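Local coordinates for glycine betaine, L-proline ABC transporter, glycine/betaine/L-proline-binding protein (ProX) (Borrelia burgdorferi, PDB 3TMG) that binds glycine betaine as the substrate-binding protein of an ABC transporter and probably delivers it, and perhaps related amines, to the membrane permease, at residues Gly101-Ser106 / Tyr191-Leu196; Ser161-Ser166 / Val179-Pro184; Lys183-Phe188 / Pro240-Asn245. All coordinates share one frame; numbering follows the deposited sequence. Where two conformers were deposited one is given.

Contact 1 of 3, residues Gly101-Ser106 / Tyr191-Leu196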
# COMPACT_ATOMS: atom_id res chain seq x y z
N GLY A 101 1.50 -9.71 6.72
CA GLY A 101 1.49 -10.74 7.76
C GLY A 101 1.85 -10.17 9.14
O GLY A 101 1.95 -8.95 9.31
N PHE A 102 1.98 -11.09 10.10
CA PHE A 102 2.25 -10.78 11.48
C PHE A 102 3.78 -10.68 11.57
O PHE A 102 4.51 -11.57 11.10
CB PHE A 102 1.77 -11.95 12.35
CG PHE A 102 0.27 -12.02 12.60
CD1 PHE A 102 -0.67 -11.76 11.62
CD2 PHE A 102 -0.18 -12.39 13.87
CE1 PHE A 102 -2.04 -11.88 11.88
CE2 PHE A 102 -1.54 -12.49 14.15
CZ PHE A 102 -2.48 -12.25 13.15
N VAL A 103 4.25 -9.61 12.20
CA VAL A 103 5.67 -9.32 12.26
C VAL A 103 6.10 -9.07 13.69
O VAL A 103 5.42 -8.38 14.47
CB VAL A 103 5.99 -8.08 11.39
CG1 VAL A 103 7.40 -7.56 11.64
CG2 VAL A 103 5.80 -8.43 9.90
N VAL A 104 7.24 -9.66 14.04
CA VAL A 104 7.89 -9.43 15.32
C VAL A 104 9.37 -9.11 15.06
O VAL A 104 9.90 -9.50 14.04
CB VAL A 104 7.78 -10.67 16.24
CG1 VAL A 104 6.30 -10.97 16.59
CG2 VAL A 104 8.48 -11.88 15.60
N PRO A 105 10.06 -8.44 16.01
CA PRO A 105 11.51 -8.33 15.98
C PRO A 105 12.10 -9.72 15.95
O PRO A 105 11.55 -10.65 16.57
CB PRO A 105 11.83 -7.66 17.33
CG PRO A 105 10.61 -6.85 17.62
CD PRO A 105 9.48 -7.75 17.19
N SER A 106 13.20 -9.86 15.23
CA SER A 106 13.86 -11.15 15.10
C SER A 106 14.31 -11.75 16.43
O SER A 106 14.42 -12.96 16.53
CB SER A 106 15.06 -11.04 14.17
OG SER A 106 14.57 -10.76 12.87
N TYR A 191 15.20 -2.34 10.17
CA TYR A 191 15.10 -3.15 11.40
C TYR A 191 15.35 -4.63 11.11
O TYR A 191 15.20 -5.05 9.99
CB TYR A 191 13.72 -3.00 12.04
CG TYR A 191 13.34 -1.56 12.25
CD1 TYR A 191 14.07 -0.74 13.15
CD2 TYR A 191 12.24 -1.01 11.60
CE1 TYR A 191 13.70 0.59 13.35
CE2 TYR A 191 11.87 0.31 11.80
CZ TYR A 191 12.62 1.10 12.65
OH TYR A 191 12.25 2.41 12.85
N ASP A 192 15.72 -5.39 12.14
CA ASP A 192 15.85 -6.82 12.07
C ASP A 192 14.53 -7.40 12.56
O ASP A 192 14.33 -7.59 13.76
CB ASP A 192 17.05 -7.28 12.91
CG ASP A 192 17.36 -8.72 12.73
OD1 ASP A 192 16.70 -9.38 11.89
OD2 ASP A 192 18.25 -9.21 13.42
N ILE A 193 13.63 -7.67 11.61
CA ILE A 193 12.28 -8.11 11.90
C ILE A 193 11.93 -9.31 11.00
O ILE A 193 12.59 -9.52 9.99
CB ILE A 193 11.26 -6.96 11.65
CG1 ILE A 193 11.49 -6.29 10.27
CG2 ILE A 193 11.34 -5.94 12.78
CD1 ILE A 193 10.35 -5.35 9.84
N LYS A 194 10.87 -10.04 11.33
CA LYS A 194 10.54 -11.26 10.58
C LYS A 194 9.02 -11.42 10.54
O LYS A 194 8.32 -11.03 11.48
CB LYS A 194 11.20 -12.51 11.20
CG LYS A 194 10.79 -12.77 12.66
CD LYS A 194 11.56 -13.95 13.26
CE LYS A 194 11.19 -14.21 14.70
NZ LYS A 194 12.07 -15.27 15.27
N PHE A 195 8.53 -12.02 9.46
CA PHE A 195 7.16 -12.51 9.42
C PHE A 195 7.06 -13.81 10.18
O PHE A 195 7.99 -14.61 10.15
CB PHE A 195 6.71 -12.79 7.99
CG PHE A 195 6.43 -11.58 7.16
CD1 PHE A 195 5.33 -10.78 7.44
CD2 PHE A 195 7.22 -11.27 6.03
CE1 PHE A 195 5.02 -9.68 6.62
CE2 PHE A 195 6.92 -10.16 5.22
CZ PHE A 195 5.83 -9.36 5.51
N LEU A 196 5.95 -13.99 10.87
CA LEU A 196 5.63 -15.28 11.45
C LEU A 196 4.97 -16.15 10.39
O LEU A 196 4.24 -15.66 9.52
CB LEU A 196 4.69 -15.08 12.66
CG LEU A 196 5.20 -14.26 13.85
CD1 LEU A 196 4.11 -14.21 14.93
CD2 LEU A 196 6.47 -14.86 14.47
O HOH W 1 2.26 -13.82 8.84
O HOH W 2 14.58 -15.03 14.48

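Contact 2 of 3, residues Ser161-Ser166 / Val179-Pro184. With BET (trimethyl glycine), chain E.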
# COMPACT_ATOMS: atom_id res chain seq x y z
N SER A 161 2.14 5.32 10.63
CA SER A 161 3.15 6.11 11.35
C SER A 161 3.27 5.73 12.84
O SER A 161 4.39 5.55 13.36
CB SER A 161 2.87 7.61 11.20
OG SER A 161 3.21 8.01 9.88
N VAL A 162 2.13 5.58 13.50
CA VAL A 162 2.11 5.21 14.92
C VAL A 162 2.63 3.78 15.08
O VAL A 162 3.46 3.52 15.98
CB VAL A 162 0.69 5.32 15.54
CG1 VAL A 162 0.64 4.64 16.88
CG2 VAL A 162 0.28 6.78 15.64
N MET A 163 2.16 2.86 14.21
CA MET A 163 2.64 1.45 14.25
C MET A 163 4.17 1.40 14.11
O MET A 163 4.85 0.77 14.91
CB MET A 163 1.94 0.59 13.16
CG MET A 163 2.45 -0.86 13.05
SD MET A 163 3.97 -1.08 12.09
CE MET A 163 3.26 -0.88 10.45
N LEU A 164 4.71 2.10 13.12
CA LEU A 164 6.18 2.13 12.93
C LEU A 164 6.98 2.81 14.05
O LEU A 164 8.05 2.35 14.41
CB LEU A 164 6.55 2.75 11.59
CG LEU A 164 6.06 1.97 10.35
CD1 LEU A 164 6.17 2.93 9.18
CD2 LEU A 164 6.95 0.74 10.20
N ALA A 165 6.46 3.92 14.58
CA ALA A 165 7.05 4.53 15.77
C ALA A 165 7.03 3.56 16.97
O ALA A 165 8.03 3.46 17.70
CB ALA A 165 6.38 5.87 16.10
N SER A 166 5.94 2.83 17.18
CA SER A 166 5.91 1.83 18.25
C SER A 166 6.92 0.68 18.04
O SER A 166 7.57 0.22 18.97
CB SER A 166 4.52 1.23 18.43
OG SER A 166 3.54 2.24 18.46
N VAL A 179 3.12 -6.60 15.27
CA VAL A 179 2.47 -5.62 14.36
C VAL A 179 2.07 -6.33 13.05
O VAL A 179 2.70 -7.33 12.71
CB VAL A 179 3.42 -4.43 14.02
CG1 VAL A 179 3.77 -3.59 15.26
CG2 VAL A 179 4.66 -4.90 13.25
N PRO A 180 1.06 -5.80 12.33
CA PRO A 180 0.88 -6.28 10.99
C PRO A 180 1.83 -5.41 10.14
O PRO A 180 1.93 -4.19 10.37
CB PRO A 180 -0.61 -6.00 10.71
CG PRO A 180 -0.94 -4.82 11.57
CD PRO A 180 -0.03 -4.89 12.77
N LEU A 181 2.63 -6.04 9.30
CA LEU A 181 3.52 -5.30 8.40
C LEU A 181 3.44 -5.97 7.02
O LEU A 181 2.69 -6.93 6.83
CB LEU A 181 4.98 -5.21 8.90
CG LEU A 181 5.40 -3.78 9.27
CD1 LEU A 181 6.76 -3.74 9.95
CD2 LEU A 181 5.40 -2.86 8.04
N TRP A 182 4.17 -5.45 6.05
CA TRP A 182 4.00 -5.91 4.70
C TRP A 182 5.26 -5.58 3.98
O TRP A 182 6.09 -4.76 4.47
CB TRP A 182 2.78 -5.24 4.02
CG TRP A 182 2.84 -3.71 4.07
CD1 TRP A 182 3.45 -2.83 3.16
CD2 TRP A 182 2.32 -2.88 5.14
NE1 TRP A 182 3.29 -1.52 3.58
CE2 TRP A 182 2.64 -1.49 4.78
CE3 TRP A 182 1.60 -3.15 6.32
CZ2 TRP A 182 2.25 -0.43 5.58
CZ3 TRP A 182 1.23 -2.07 7.13
CH2 TRP A 182 1.54 -0.74 6.77
N LYS A 183 5.43 -6.24 2.83
CA LYS A 183 6.44 -5.84 1.86
C LYS A 183 5.70 -5.44 0.60
O LYS A 183 4.66 -6.03 0.26
CB LYS A 183 7.46 -6.98 1.56
CG LYS A 183 8.29 -7.40 2.76
CD LYS A 183 9.30 -8.51 2.39
CE LYS A 183 10.40 -8.65 3.45
NZ LYS A 183 11.16 -9.93 3.25
N PRO A 184 6.22 -4.43 -0.12
CA PRO A 184 7.51 -3.77 0.05
C PRO A 184 7.49 -2.75 1.18
O PRO A 184 6.55 -1.96 1.27
CB PRO A 184 7.73 -3.05 -1.30
CG PRO A 184 6.32 -2.78 -1.79
CD PRO A 184 5.49 -3.97 -1.30
N BET E . -1.15 -1.77 2.94
CA BET E . -2.26 -1.80 1.98
C BET E . -3.30 -2.81 2.49
O BET E . -4.11 -2.61 3.44
OXT BET E . -3.26 -3.89 1.94
C1 BET E . -0.04 -0.93 2.46
C2 BET E . -0.62 -3.11 3.15
C3 BET E . -1.64 -1.25 4.24

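Contact 3 of 3, residues Lys183-Phe188 / Pro240-Asn245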
# COMPACT_ATOMS: atom_id res chain seq x y z
N LYS A 183 5.43 -6.24 2.83
CA LYS A 183 6.44 -5.84 1.86
C LYS A 183 5.70 -5.44 0.60
O LYS A 183 4.66 -6.03 0.26
CB LYS A 183 7.46 -6.98 1.56
CG LYS A 183 8.29 -7.40 2.76
CD LYS A 183 9.30 -8.51 2.39
CE LYS A 183 10.40 -8.65 3.45
NZ LYS A 183 11.16 -9.93 3.25
N PRO A 184 6.22 -4.43 -0.12
CA PRO A 184 7.51 -3.77 0.05
C PRO A 184 7.49 -2.75 1.18
O PRO A 184 6.55 -1.96 1.27
CB PRO A 184 7.73 -3.05 -1.30
CG PRO A 184 6.32 -2.78 -1.79
CD PRO A 184 5.49 -3.97 -1.30
N HIS A 185 8.51 -2.76 2.04
CA HIS A 185 8.62 -1.73 3.07
C HIS A 185 10.06 -1.64 3.49
O HIS A 185 10.74 -2.69 3.64
CB HIS A 185 7.70 -2.04 4.28
CG HIS A 185 7.35 -0.80 5.10
ND1 HIS A 185 8.25 -0.19 5.88
CD2 HIS A 185 6.19 -0.04 5.17
CE1 HIS A 185 7.69 0.88 6.50
NE2 HIS A 185 6.43 0.98 6.08
N TRP A 186 10.56 -0.43 3.67
CA TRP A 186 11.96 -0.24 4.16
C TRP A 186 12.16 -0.72 5.61
O TRP A 186 13.31 -0.92 6.05
CB TRP A 186 12.41 1.24 4.00
CG TRP A 186 11.40 2.17 4.62
CD1 TRP A 186 10.38 2.88 3.98
CD2 TRP A 186 11.19 2.41 6.05
NE1 TRP A 186 9.58 3.53 4.90
CE2 TRP A 186 10.05 3.32 6.15
CE3 TRP A 186 11.85 2.01 7.21
CZ2 TRP A 186 9.61 3.80 7.36
CZ3 TRP A 186 11.36 2.47 8.43
CH2 TRP A 186 10.27 3.35 8.50
N ALA A 187 11.08 -0.97 6.35
CA ALA A 187 11.22 -1.46 7.74
C ALA A 187 12.04 -2.77 7.81
O ALA A 187 12.76 -2.99 8.78
CB ALA A 187 9.86 -1.67 8.41
N PHE A 188 11.91 -3.62 6.77
CA PHE A 188 12.66 -4.87 6.71
C PHE A 188 14.16 -4.68 6.49
O PHE A 188 14.96 -5.54 6.86
CB PHE A 188 12.04 -5.82 5.64
CG PHE A 188 10.76 -6.41 6.11
CD1 PHE A 188 10.78 -7.53 6.93
CD2 PHE A 188 9.53 -5.83 5.80
CE1 PHE A 188 9.60 -8.07 7.43
CE2 PHE A 188 8.35 -6.36 6.30
CZ PHE A 188 8.39 -7.48 7.11
N PRO A 240 13.66 2.87 -2.49
CA PRO A 240 14.41 4.08 -2.18
C PRO A 240 13.51 5.30 -1.97
O PRO A 240 13.82 6.18 -1.14
CB PRO A 240 15.24 4.28 -3.45
CG PRO A 240 15.60 2.87 -3.82
CD PRO A 240 14.26 2.17 -3.65
N LEU A 241 12.44 5.37 -2.76
CA LEU A 241 11.53 6.50 -2.68
C LEU A 241 10.75 6.49 -1.38
O LEU A 241 10.62 7.56 -0.74
CB LEU A 241 10.62 6.58 -3.90
CG LEU A 241 9.62 7.75 -3.94
CD1 LEU A 241 10.35 9.11 -3.79
CD2 LEU A 241 8.80 7.73 -5.23
N MET A 242 10.20 5.33 -0.99
CA MET A 242 9.47 5.21 0.30
C MET A 242 10.42 5.59 1.46
O MET A 242 10.06 6.37 2.37
CB MET A 242 8.94 3.78 0.49
CG MET A 242 7.84 3.33 -0.48
SD MET A 242 7.44 1.59 -0.08
CE MET A 242 7.21 1.72 1.72
N ASP A 243 11.66 5.08 1.38
CA ASP A 243 12.66 5.34 2.43
C ASP A 243 13.00 6.85 2.54
O ASP A 243 13.03 7.45 3.64
CB ASP A 243 13.92 4.50 2.18
CG ASP A 243 14.97 4.71 3.25
OD1 ASP A 243 14.73 4.30 4.42
OD2 ASP A 243 16.00 5.30 2.94
N LYS A 244 13.22 7.47 1.38
CA LYS A 244 13.58 8.90 1.28
C LYS A 244 12.44 9.76 1.85
O LYS A 244 12.71 10.71 2.60
CB LYS A 244 13.91 9.28 -0.17
CG LYS A 244 14.27 10.75 -0.45
CD LYS A 244 14.81 10.90 -1.89
CE LYS A 244 14.86 12.35 -2.41
NZ LYS A 244 15.69 13.24 -1.56
N ASN A 245 11.20 9.45 1.45
CA ASN A 245 9.99 10.14 1.96
C ASN A 245 9.84 10.03 3.47
O ASN A 245 9.55 11.03 4.14
CB ASN A 245 8.69 9.61 1.30
CG ASN A 245 8.51 10.13 -0.11
OD1 ASN A 245 9.18 11.06 -0.50
ND2 ASN A 245 7.61 9.50 -0.89

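Contact 1 of 3, residues Gly101-Ser106 / Tyr191-Leu196
Phe195 packs obliquely on a methyl of Val103, its CD1 standing 3.4 Å from Val103 CG2, while Phe102 O lies at the ring's edge. With Val103 CG1 anti to the backbone N (chi1 168°), CG2 stands beside that N, opposite the carbonyl carbon, and reaches the ring; CG1 turns to Ile193 CB. The backbones beneath run antiparallel at 151°. Val103 and Phe195 form a non-hydrogen-bonded pair, and Val104 and Lys194 are the hydrogen-bonded pair next to it. Lys194 N gives to Val104 O at 2.9 Å, Val104 N returns a bond to Lys194 O, and Leu196 N reaches Phe102 O at 2.8 Å. On the face of Val104 and Lys194, Val104 CG2 meets both the extended lysine chain, 3.7 Å from Lys194 CE, and Leu196 CD2, where the two side chains cross at about a right angle. Lys194 NZ is hydrogen-bonded to the carbonyls of Val108 and Ile110 and to a water that also donates to Ser106 O. At this same end Ser106 closes the pairing twice: its N gives a nearly straight bond (176°) to Asp192 O, and its OG donates to Asp192 OD1 at 2.7 Å, from above the carboxylate plane. At the opposite end a second water bridges Phe102 N and Leu196 O, standing in for that pair's other backbone bond. Strand 101-105 is also bonded to strand 179-183 through Gly101 and Val103, which makes it the inner strand of three. The chemistry is that of a sheet edge: Val103 and Ile193 face strand 179-183, Val104 and Leu196 turn to loops on the other face, and a hydroxyl, a carboxylate and an ammonium group secure the end where strand becomes loop.

Contact 2 of 3, residues Ser161-Ser166 / Val179-Pro184
The aromatic pocket for trimethyl glycine is backed here by methionine and leucine side chains behind Trp182. One face of the Trp182 indole carries the ligand's quaternary ammonium, with BET C2 3.6 Å from Trp182 CD2 and BET C1 3.6 Å from Trp182 NE1. Such contact between methylated nitrogen and a tryptophan face is consistent with the cation-pi recognition of quaternary ammonium known from betaine-binding proteins, and Trp72 and Trp25 also belong to this pocket. Toward the rim of the opposite face lies Leu181 CD2. Met163 links this layer to the helix: its CE touches Leu181 CD2 at 3.8 Å, approaches Trp182 CH2 obliquely at 4.1 Å, and sits 3.6 Å from Pro180 O, a buried carbonyl with no hydrogen-bonding partner. Nearer the backbone, Met163 CG packs against Val179 CG1 at 3.8 Å, the two side chains crossing at about a right angle. The methionine leaves the helix with CG anti to the backbone N (chi1 176°), then bends at both later torsions, which carries its methyl along the strand from Val179 to the indole. Leu164 CD2 adds a looser touch on Leu181 CD2. The two segments meet by van der Waals contact alone, a mostly apolar second shell that probably helps hold the ligand-bearing ring. Helix 160-172 runs across strand 179-183 at 106°, their axes 9.6 Å apart; Ile130 covers Met163 and Trp182 from a loop, and strand 88-105 borders the strand through backbone bonds.

Contact 3 of 3, residues Lys183-Phe188 / Pro240-Asn245
The His185 ring has Met242 CE over one face, 4.0 Å above its plane and toward the rim, and Ala187 N in plane at its edge. The Trp186 indole in turn takes His185 CE1 on one face, while Met242 CB lies in plane at its edge, 3.9 Å from Trp186 CD1. The bend at chi3 (49°) is what brings Met242 CE over His185, and CE also comes within 3.8 Å of Pro184 O. Beside it Trp186 CD1 meets the helix backbone obliquely, 3.6 Å from Asp243 N. The Asp243 side chain crosses the tryptophan at about a right angle, with its carboxylate plane 65° from the indole; its oxygens form salt bridges with Lys247 and Arg190, and Arg190 also makes a cation-pi contact with Trp186. His185 is fixed at both nitrogens: ND1 accepts a capping bond from Ala187 N at 3.0 Å, and NE2 is hydrogen-bonded to Glu160. Helix 235-247, which packs on helix 26-41 in one lobe, thus meets the turn after strand 179-183 of the other, beside the betaine cleft, consistent with the closed, ligand-bound form of the two-lobed type 2 periplasmic binding-protein fold.

Contacts 1 and 2 lie in one lobe and share its antiparallel sheet, on neighbouring strands, with centres 10 Å apart. Contact 2 is nested along the chain inside the loop that contact 1 closes. Contact 3 begins on Lys183 and Pro184, where contact 2 ends, and its helix 187-190 leads straight into strand 193-195; Phe188 meets Phe195 and Ile193 there. Its centre is 11 Å from that of contact 2 and 15 Å from that of contact 1, and it bridges to the other lobe through helix 235-247. Together they tie the betaine-bearing strand to its sheet, to helix 160-172 and, across the cleft, to helix 235-247.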